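PDB 2I5I: UPF0249 protein EF_3048 from Enterococcus faecalis, which probably removes acetyl groups from acetylated carbohydrates, a magnesium-dependent hydrolysis in the breakdown of oligosaccharides. Local coordinates for residues Thr34-Pro40 / Leu59-His64. Sequence-based numbering, arbitrary orientation.
Sequences TSTTALP and LAIGVH
Thr36 O receives two groups from the neighbouring strand: the amide of Gly62, whose N lies 2.8 Å from it in a nearly straight hydrogen bond (N-H...O 168°), and a CA-H...O contact from Ile61 CA at 3.2 Å. The ladder continues through Thr36 N to Ala60 O and Ala38 N to Gly62 O, and ends with His64 N at 2.8 Å from Ala38 O, where the donor stands above the carbonyl plane. Thr36 thus bonds to both Ala60 and Gly62, which flank its bridge partner Ile61, as in a parallel pair; strands 35-38 and 60-65 are joined through helix 45-55 as a beta-alpha-beta unit of the central sheet.

Apolar contacts gather around Ile61. Thr36 CG2 lies 3.8 Å from both Leu59 CD2 and Ile61 CG1, while Thr36 OG1 bonds Ala11 O. Ala38 CB meets Ile61 CG2; Phe117 of helix 103-117 and Met49 of helix 45-55 cover Ile61. Thr37, on the opposite face from Thr36, places OG1 between its backbone N and carbonyl carbon (chi1 47°), 3.1 Å from His64 ND1. Asp128 bonds both side chains, OD1 to ND1 and OD2 to OG1. Leu39 CD2 approaches the edge of the imidazole, 3.5 Å from His64 CD2.

With ND1 engaged by Asp128, the ring's rotation is restrained, and NE2 is a possible metal ligand, an inference from geometry alone. The His64 side chain lies near that of His130, a predicted magnesium ligand, and touches Asp13, consistent with a metal site at this strand end.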
loop_
_atom_site.group_PDB
_atom_site.type_symbol
_atom_site.label_atom_id
_atom_site.label_comp_id
_atom_site.label_asym_id
_atom_site.label_seq_id
_atom_site.Cartn_x
_atom_site.Cartn_y
_atom_site.Cartn_z
ATOM N N THR A 34 20.374 -9.191 6.405
ATOM C CA THR A 34 20.083 -8.903 5.001
ATOM C C THR A 34 19.192 -9.930 4.338
ATOM O O THR A 34 18.694 -9.731 3.212
ATOM C CB THR A 34 21.401 -8.840 4.177
ATOM O OG1 THR A 34 21.842 -10.201 4.068
ATOM C CG2 THR A 34 22.497 -8.068 4.874
ATOM N N SER A 35 18.961 -11.033 5.020
ATOM C CA SER A 35 18.236 -12.186 4.529
ATOM C C SER A 35 17.573 -12.954 5.658
ATOM O O SER A 35 18.003 -12.819 6.815
ATOM C CB SER A 35 19.260 -13.070 3.806
ATOM O OG SER A 35 18.672 -14.258 3.320
ATOM N N THR A 36 16.579 -13.749 5.323
ATOM C CA THR A 36 15.974 -14.694 6.251
ATOM C C THR A 36 15.550 -15.942 5.498
ATOM O O THR A 36 15.389 -15.924 4.268
ATOM C CB THR A 36 14.789 -14.049 6.987
ATOM O OG1 THR A 36 14.314 -14.838 8.091
ATOM C CG2 THR A 36 13.631 -13.885 6.002
ATOM N N THR A 37 15.342 -17.012 6.252
ATOM C CA THR A 37 14.766 -18.226 5.651
ATOM C C THR A 37 13.539 -18.643 6.461
ATOM O O THR A 37 13.658 -18.623 7.692
ATOM C CB THR A 37 15.765 -19.381 5.562
ATOM O OG1 THR A 37 16.459 -19.558 6.795
ATOM C CG2 THR A 37 16.780 -19.039 4.469
ATOM N N ALA A 38 12.479 -18.940 5.741
ATOM C CA ALA A 38 11.135 -19.116 6.262
ATOM C C ALA A 38 10.627 -20.544 6.270
ATOM O O ALA A 38 10.905 -21.302 5.336
ATOM C CB ALA A 38 10.199 -18.261 5.394
ATOM N N LEU A 39 9.857 -20.885 7.305
ATOM C CA LEU A 39 9.265 -22.208 7.455
ATOM C C LEU A 39 7.871 -22.319 6.866
ATOM O O LEU A 39 6.875 -21.947 7.502
ATOM C CB LEU A 39 9.227 -22.569 8.934
ATOM C CG LEU A 39 10.539 -22.629 9.717
ATOM C CD1 LEU A 39 10.299 -22.274 11.175
ATOM C CD2 LEU A 39 11.165 -24.030 9.588
ATOM N N PRO A 40 7.691 -22.880 5.676
ATOM C CA PRO A 40 6.351 -23.156 5.177
ATOM C C PRO A 40 5.538 -24.150 6.002
ATOM O O PRO A 40 4.308 -24.240 5.890
ATOM C CB PRO A 40 6.579 -23.780 3.783
ATOM C CG PRO A 40 8.036 -24.015 3.677
ATOM C CD PRO A 40 8.762 -23.284 4.746
ATOM N N LEU A 59 13.594 -7.135 2.208
ATOM C CA LEU A 59 14.198 -8.308 2.860
ATOM C C LEU A 59 14.239 -9.513 1.937
ATOM O O LEU A 59 13.228 -9.894 1.353
ATOM C CB LEU A 59 13.444 -8.622 4.147
ATOM C CG LEU A 59 13.834 -9.893 4.902
ATOM C CD1 LEU A 59 15.297 -9.844 5.306
ATOM C CD2 LEU A 59 12.958 -10.110 6.126
ATOM N N ALA A 60 15.435 -10.105 1.809
ATOM C CA ALA A 60 15.541 -11.297 0.960
ATOM C C ALA A 60 15.118 -12.527 1.749
ATOM O O ALA A 60 15.396 -12.682 2.938
ATOM C CB ALA A 60 16.947 -11.420 0.399
ATOM N N ILE A 61 14.395 -13.439 1.087
ATOM C CA ILE A 61 13.819 -14.573 1.783
ATOM C C ILE A 61 14.006 -15.907 1.042
ATOM O O ILE A 61 13.622 -16.005 -0.120
ATOM C CB ILE A 61 12.304 -14.366 2.012
ATOM C CG1 ILE A 61 12.012 -13.040 2.724
ATOM C CG2 ILE A 61 11.696 -15.544 2.745
ATOM C CD1 ILE A 61 10.521 -12.801 2.900
ATOM N N GLY A 62 14.573 -16.877 1.740
ATOM C CA GLY A 62 14.782 -18.232 1.251
ATOM C C GLY A 62 13.903 -19.209 2.008
ATOM O O GLY A 62 13.140 -18.850 2.920
ATOM N N VAL A 63 14.008 -20.492 1.639
ATOM C CA VAL A 63 13.141 -21.508 2.240
ATOM C C VAL A 63 13.920 -22.337 3.262
ATOM O O VAL A 63 14.996 -22.875 2.977
ATOM C CB VAL A 63 12.478 -22.395 1.172
ATOM C CG1 VAL A 63 13.506 -23.065 0.257
ATOM C CG2 VAL A 63 11.580 -23.456 1.794
ATOM N N HIS A 64 13.370 -22.412 4.471
ATOM C CA HIS A 64 13.883 -23.132 5.611
ATOM C C HIS A 64 13.279 -24.536 5.665
ATOM O O HIS A 64 12.209 -24.774 6.225
ATOM C CB HIS A 64 13.548 -22.380 6.898
ATOM C CG HIS A 64 14.552 -22.498 7.999
ATOM N ND1 HIS A 64 15.906 -22.481 7.792
ATOM C CD2 HIS A 64 14.406 -22.621 9.336
ATOM C CE1 HIS A 64 16.558 -22.593 8.930
ATOM N NE2 HIS A 64 15.661 -22.682 9.898
#